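Local coordinates for protein type-2 restriction enzyme NlaIV (Neisseria lactamica, PDB 6QM2) that recognises the double-stranded DNA sequence 5'-GGNNCC-3' and cuts it in the middle to leave blunt ends with 5'-phosphates, at residues I5-F13 against L79-L89. Residues are numbered along the deposited sequence; the frame is centred on the assembly and turned at random.
Sequences IKLTAQQIF and LNKKDRSRELL
Thr-8 OG1 donates to Glu-87 OE1 at 2.8 Å, meeting the oxygen nearly in line with its C-O bond. Thr-8 is the N-cap residue of helix 9-18, and Glu-87 ends the loop before strand 88-95, part of the mixed sheet of this PDDEXK-clan nuclease. The threonine hydroxyl lies anti to the backbone N (chi1 -169°), which turns it to the glutamate. The Thr-8 side chain makes no capping bond of its own; its backbone N donates to Gln-11 OE1, on a lone pair in the plane of that amide, which gives one half of a capping box. A water extends the Glu-87 link, accepting from Ala-9 N in the first turn of the helix and donating to the same carboxylate oxygen, OE1.

Two residues earlier, the extended chain of Lys-6 carries NZ to Asn-80 OD1, a 3.2 Å bond from above the amide plane. Asp-83 N reaches Asn-80 OD1 from the opposite face at 3.0 Å, the bond of an Asx motif, so the amide of Asn-80 both shapes its own loop and receives the lysine. Another water accepts from Leu-7 N and also lies within bonding distance of Leu-79 O.

Beneath these bonds, Leu-79 packs between the loop and the helix. Its CB sits 3.6 Å from Leu-7 O, and its CD1 lies against Ala-9 N and CB. Leu-89, at the start of the strand, adds CD1 against Ala-9 CB at 4.3 Å and also touches Leu-126 of strand 124-132, joining the packing to the central sheet. Ile-12 and Leu-79 come tip to tip, Ile-12 CD1 meeting Leu-79 CD2 at 3.5 Å and CD1 at 3.6 Å.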
ATOM      1  N   ILE A   5      13.506  32.171   2.576  1.00146.09           N
ATOM      2  CA  ILE A   5      14.554  32.231   1.546  1.00146.27           C
ATOM      3  C   ILE A   5      14.122  31.475   0.269  1.00145.57           C
ATOM      4  O   ILE A   5      13.303  30.556   0.338  1.00146.91           O
ATOM      5  CB  ILE A   5      15.924  31.727   2.105  1.00145.57           C
ATOM      6  CG1 ILE A   5      17.078  32.097   1.154  1.00149.97           C
ATOM      7  CG2 ILE A   5      15.915  30.224   2.407  1.00139.19           C
ATOM      8  CD1 ILE A   5      18.458  32.041   1.783  1.00146.44           C
ATOM      9  N   LYS A   6      14.653  31.894  -0.886  1.00143.89           N
ATOM     10  CA  LYS A   6      14.487  31.181  -2.168  1.00136.60           C
ATOM     11  C   LYS A   6      15.743  30.365  -2.456  1.00129.79           C
ATOM     12  O   LYS A   6      16.838  30.927  -2.510  1.00130.77           O
ATOM     13  CB  LYS A   6      14.272  32.155  -3.334  1.00139.73           C
ATOM     14  CG  LYS A   6      12.827  32.511  -3.635  1.00146.50           C
ATOM     15  CD  LYS A   6      12.731  33.205  -4.988  1.00152.57           C
ATOM     16  CE  LYS A   6      11.317  33.672  -5.292  1.00157.76           C
ATOM     17  NZ  LYS A   6      11.147  34.075  -6.717  1.00156.57           N
ATOM     18  N   LEU A   7      15.584  29.057  -2.655  1.00125.99           N
ATOM     19  CA  LEU A   7      16.703  28.172  -3.001  1.00122.45           C
ATOM     20  C   LEU A   7      16.545  27.525  -4.381  1.00115.67           C
ATOM     21  O   LEU A   7      15.453  27.489  -4.960  1.00104.05           O
ATOM     22  CB  LEU A   7      16.900  27.097  -1.917  1.00124.65           C
ATOM     23  CG  LEU A   7      18.079  27.313  -0.958  1.00127.45           C
ATOM     24  CD1 LEU A   7      17.989  28.667  -0.270  1.00132.97           C
ATOM     25  CD2 LEU A   7      18.169  26.196   0.076  1.00128.85           C
ATOM     26  N   THR A   8      17.673  27.038  -4.892  1.00114.35           N
ATOM     27  CA  THR A   8      17.723  26.244  -6.117  1.00117.70           C
ATOM     28  C   THR A   8      17.956  24.765  -5.769  1.00118.89           C
ATOM     29  O   THR A   8      18.327  24.432  -4.639  1.00122.94           O
ATOM     30  CB  THR A   8      18.795  26.773  -7.108  1.00118.10           C
ATOM     31  OG1 THR A   8      18.634  26.124  -8.374  1.00135.75           O
ATOM     32  CG2 THR A   8      20.225  26.544  -6.620  1.00113.42           C
ATOM     33  N   ALA A   9      17.724  23.890  -6.745  1.00113.57           N
ATOM     34  CA  ALA A   9      17.833  22.440  -6.560  1.00111.36           C
ATOM     35  C   ALA A   9      19.219  21.982  -6.096  1.00111.44           C
ATOM     36  O   ALA A   9      19.327  21.062  -5.285  1.00111.74           O
ATOM     37  CB  ALA A   9      17.451  21.721  -7.844  1.00111.79           C
ATOM     38  N   GLN A  10      20.267  22.622  -6.614  1.00114.67           N
ATOM     39  CA  GLN A  10      21.650  22.316  -6.221  1.00115.34           C
ATOM     40  C   GLN A  10      21.950  22.753  -4.779  1.00117.11           C
ATOM     41  O   GLN A  10      22.696  22.077  -4.068  1.00115.91           O
ATOM     42  CB  GLN A  10      22.640  22.967  -7.201  1.00114.55           C
ATOM     43  CG  GLN A  10      24.108  22.605  -6.991  1.00113.83           C
ATOM     44  CD  GLN A  10      24.430  21.163  -7.334  1.00112.33           C
ATOM     45  OE1 GLN A  10      24.129  20.692  -8.430  1.00117.23           O
ATOM     46  NE2 GLN A  10      25.068  20.461  -6.405  1.00109.37           N
ATOM     47  N   GLN A  11      21.377  23.880  -4.358  1.00118.23           N
ATOM     48  CA  GLN A  11      21.511  24.352  -2.977  1.00123.43           C
ATOM     49  C   GLN A  11      20.789  23.408  -2.007  1.00124.96           C
ATOM     50  O   GLN A  11      21.305  23.125  -0.927  1.00128.01           O
ATOM     51  CB  GLN A  11      20.980  25.785  -2.822  1.00128.50           C
ATOM     52  CG  GLN A  11      21.887  26.857  -3.420  1.00130.02           C
ATOM     53  CD  GLN A  11      21.250  28.243  -3.433  1.00132.11           C
ATOM     54  OE1 GLN A  11      20.081  28.411  -3.788  1.00127.75           O
ATOM     55  NE2 GLN A  11      22.029  29.248  -3.052  1.00138.07           N
ATOM     56  N   ILE A  12      19.610  22.923  -2.408  1.00122.39           N
ATOM     57  CA  ILE A  12      18.846  21.937  -1.624  1.00115.31           C
ATOM     58  C   ILE A  12      19.604  20.608  -1.531  1.00111.80           C
ATOM     59  O   ILE A  12      19.682  20.016  -0.455  1.00108.71           O
ATOM     60  CB  ILE A  12      17.427  21.707  -2.207  1.00113.46           C
ATOM     61  CG1 ILE A  12      16.576  22.969  -2.032  1.00114.21           C
ATOM     62  CG2 ILE A  12      16.729  20.531  -1.527  1.00114.95           C
ATOM     63  CD1 ILE A  12      15.322  22.998  -2.881  1.00116.12           C
ATOM     64  N   PHE A  13      20.147  20.150  -2.658  1.00112.05           N
ATOM     65  CA  PHE A  13      20.980  18.946  -2.699  1.00114.23           C
ATOM     66  C   PHE A  13      22.153  19.069  -1.728  1.00116.87           C
ATOM     67  O   PHE A  13      22.329  18.220  -0.856  1.00118.41           O
ATOM     68  CB  PHE A  13      21.481  18.694  -4.128  1.00114.13           C
ATOM     69  CG  PHE A  13      22.381  17.489  -4.266  1.00116.77           C
ATOM     70  CD1 PHE A  13      21.912  16.211  -3.975  1.00116.87           C
ATOM     71  CD2 PHE A  13      23.696  17.627  -4.715  1.00118.89           C
ATOM     72  CE1 PHE A  13      22.736  15.101  -4.111  1.00117.82           C
ATOM     73  CE2 PHE A  13      24.524  16.520  -4.855  1.00119.66           C
ATOM     74  CZ  PHE A  13      24.043  15.255  -4.553  1.00118.73           C
ATOM     75  N   LEU A  79      10.369  25.476  -7.272  1.00 96.27           N
ATOM     76  CA  LEU A  79      11.232  26.230  -6.341  1.00101.60           C
ATOM     77  C   LEU A  79      11.240  27.761  -6.555  1.00105.92           C
ATOM     78  O   LEU A  79      11.788  28.498  -5.728  1.00104.28           O
ATOM     79  CB  LEU A  79      12.667  25.692  -6.387  1.00 99.77           C
ATOM     80  CG  LEU A  79      12.832  24.210  -6.045  1.00 99.97           C
ATOM     81  CD1 LEU A  79      14.276  23.772  -6.260  1.00101.58           C
ATOM     82  CD2 LEU A  79      12.387  23.931  -4.614  1.00 98.86           C
ATOM     83  N   ASN A  80      10.647  28.222  -7.659  1.00105.72           N
ATOM     84  CA  ASN A  80      10.503  29.639  -7.970  1.00105.44           C
ATOM     85  C   ASN A  80       9.010  29.926  -8.177  1.00104.77           C
ATOM     86  O   ASN A  80       8.444  29.567  -9.213  1.00104.35           O
ATOM     87  CB  ASN A  80      11.319  29.952  -9.230  1.00109.51           C
ATOM     88  CG  ASN A  80      11.438  31.438  -9.518  1.00107.92           C
ATOM     89  OD1 ASN A  80      10.539  32.231  -9.225  1.00108.87           O
ATOM     90  ND2 ASN A  80      12.553  31.819 -10.125  1.00107.87           N
ATOM     91  N   LYS A  81       8.380  30.559  -7.186  1.00107.65           N
ATOM     92  CA  LYS A  81       6.932  30.850  -7.223  1.00112.14           C
ATOM     93  C   LYS A  81       6.505  31.751  -8.387  1.00112.07           C
ATOM     94  O   LYS A  81       5.393  31.612  -8.904  1.00103.85           O
ATOM     95  CB  LYS A  81       6.464  31.473  -5.898  1.00115.88           C
ATOM     96  CG  LYS A  81       6.415  30.494  -4.732  1.00120.62           C
ATOM     97  CD  LYS A  81       6.009  31.160  -3.419  1.00125.67           C
ATOM     98  CE  LYS A  81       4.520  31.480  -3.335  1.00128.73           C
ATOM     99  NZ  LYS A  81       3.670  30.290  -3.052  1.00129.53           N
ATOM    100  N   LYS A  82       7.391  32.666  -8.786  1.00119.66           N
ATOM    101  CA  LYS A  82       7.124  33.609  -9.879  1.00125.37           C
ATOM    102  C   LYS A  82       7.442  33.054 -11.274  1.00121.98           C
ATOM    103  O   LYS A  82       6.857  33.509 -12.260  1.00119.79           O
ATOM    104  CB  LYS A  82       7.883  34.922  -9.651  1.00136.51           C
ATOM    105  CG  LYS A  82       7.327  35.752  -8.504  1.00144.37           C
ATOM    106  CD  LYS A  82       7.979  37.122  -8.430  1.00152.14           C
ATOM    107  CE  LYS A  82       7.205  38.050  -7.506  1.00157.29           C
ATOM    108  NZ  LYS A  82       7.806  39.411  -7.459  1.00161.65           N
ATOM    109  N   ASP A  83       8.363  32.090 -11.354  1.00119.64           N
ATOM    110  CA  ASP A  83       8.733  31.449 -12.623  1.00116.26           C
ATOM    111  C   ASP A  83       8.520  29.933 -12.531  1.00115.17           C
ATOM    112  O   ASP A  83       9.387  29.192 -12.062  1.00114.20           O
ATOM    113  CB  ASP A  83      10.189  31.787 -12.987  1.00112.85           C
ATOM    114  CG  ASP A  83      10.518  31.528 -14.460  1.00109.36           C
ATOM    115  OD1 ASP A  83       9.671  30.989 -15.209  1.00103.49           O
ATOM    116  OD2 ASP A  83      11.644  31.880 -14.872  1.00108.02           O
ATOM    117  N   ARG A  84       7.360  29.479 -13.001  1.00115.24           N
ATOM    118  CA  ARG A  84       7.001  28.057 -12.964  1.00114.40           C
ATOM    119  C   ARG A  84       7.477  27.267 -14.199  1.00108.82           C
ATOM    120  O   ARG A  84       7.029  26.140 -14.424  1.00109.58           O
ATOM    121  CB  ARG A  84       5.481  27.896 -12.749  1.00121.19           C
ATOM    122  CG  ARG A  84       5.051  27.948 -11.282  1.00126.92           C
ATOM    123  CD  ARG A  84       3.874  27.019 -10.967  1.00134.13           C
ATOM    124  NE  ARG A  84       2.588  27.705 -11.032  1.00137.21           N
ATOM    125  CZ  ARG A  84       2.118  28.543 -10.103  1.00150.49           C
ATOM    126  NH1 ARG A  84       2.825  28.830  -9.005  1.00149.75           N
ATOM    127  NH2 ARG A  84       0.927  29.116 -10.275  1.00153.66           N
ATOM    128  N   SER A  85       8.362  27.860 -15.003  1.00103.43           N
ATOM    129  CA  SER A  85       9.055  27.143 -16.068  1.00 99.92           C
ATOM    130  C   SER A  85      10.525  26.864 -15.744  1.00 95.05           C
ATOM    131  O   SER A  85      11.194  26.182 -16.515  1.00 96.40           O
ATOM    132  CB  SER A  85       8.949  27.918 -17.386  1.00101.27           C
ATOM    133  OG  SER A  85       9.549  29.196 -17.287  1.00107.06           O
ATOM    134  N   ARG A  86      11.021  27.383 -14.620  1.00 92.42           N
ATOM    135  CA  ARG A  86      12.415  27.188 -14.210  1.00 97.35           C
ATOM    136  C   ARG A  86      12.461  26.765 -12.750  1.00 97.17           C
ATOM    137  O   ARG A  86      11.485  26.929 -12.018  1.00 93.23           O
ATOM    138  CB  ARG A  86      13.229  28.478 -14.393  1.00 99.92           C
ATOM    139  CG  ARG A  86      13.231  29.064 -15.803  1.00101.39           C
ATOM    140  CD  ARG A  86      14.000  28.182 -16.770  1.00103.09           C
ATOM    141  NE  ARG A  86      14.149  28.752 -18.114  1.00101.30           N
ATOM    142  CZ  ARG A  86      13.190  28.820 -19.044  1.00100.19           C
ATOM    143  NH1 ARG A  86      11.951  28.387 -18.804  1.00 98.47           N
ATOM    144  NH2 ARG A  86      13.469  29.345 -20.237  1.00 98.80           N
ATOM    145  N   GLU A  87      13.608  26.224 -12.340  1.00103.36           N
ATOM    146  CA  GLU A  87      13.843  25.778 -10.961  1.00106.78           C
ATOM    147  C   GLU A  87      12.807  24.722 -10.527  1.00104.90           C
ATOM    148  O   GLU A  87      12.169  24.843  -9.475  1.00103.75           O
ATOM    149  CB  GLU A  87      13.880  26.980  -9.993  1.00113.95           C
ATOM    150  CG  GLU A  87      14.686  28.192 -10.472  1.00119.75           C
ATOM    151  CD  GLU A  87      16.122  27.866 -10.861  1.00123.72           C
ATOM    152  OE1 GLU A  87      16.758  27.044 -10.171  1.00123.18           O
ATOM    153  OE2 GLU A  87      16.622  28.440 -11.855  1.00130.18           O
ATOM    154  N   LEU A  88      12.660  23.689 -11.359  1.00103.30           N
ATOM    155  CA  LEU A  88      11.659  22.629 -11.174  1.00 99.98           C
ATOM    156  C   LEU A  88      12.298  21.378 -10.563  1.00102.23           C
ATOM    157  O   LEU A  88      13.346  20.928 -11.032  1.00104.60           O
ATOM    158  CB  LEU A  88      11.017  22.277 -12.516  1.00 96.27           C
ATOM    159  CG  LEU A  88      10.472  23.447 -13.340  1.00 95.34           C
ATOM    160  CD1 LEU A  88       9.883  22.961 -14.655  1.00 96.95           C
ATOM    161  CD2 LEU A  88       9.433  24.216 -12.548  1.00 95.66           C
ATOM    162  N   LEU A  89      11.652  20.817  -9.536  1.00101.63           N
ATOM    163  CA  LEU A  89      12.202  19.696  -8.769  1.00100.06           C
ATOM    164  C   LEU A  89      11.258  18.488  -8.765  1.00 99.71           C
ATOM    165  O   LEU A  89      10.083  18.617  -8.414  1.00 97.41           O
ATOM    166  CB  LEU A  89      12.469  20.143  -7.332  1.00 99.79           C
ATOM    167  CG  LEU A  89      13.138  19.141  -6.383  1.00101.38           C
ATOM    168  CD1 LEU A  89      14.500  18.705  -6.906  1.00100.41           C
ATOM    169  CD2 LEU A  89      13.257  19.738  -4.988  1.00101.98           C
TER
HETATM  170  O   HOH W   1      13.101  27.844  -3.412  1.00 89.01           O
HETATM  171  O   HOH W   2      16.403  24.495  -8.930  1.00105.44           O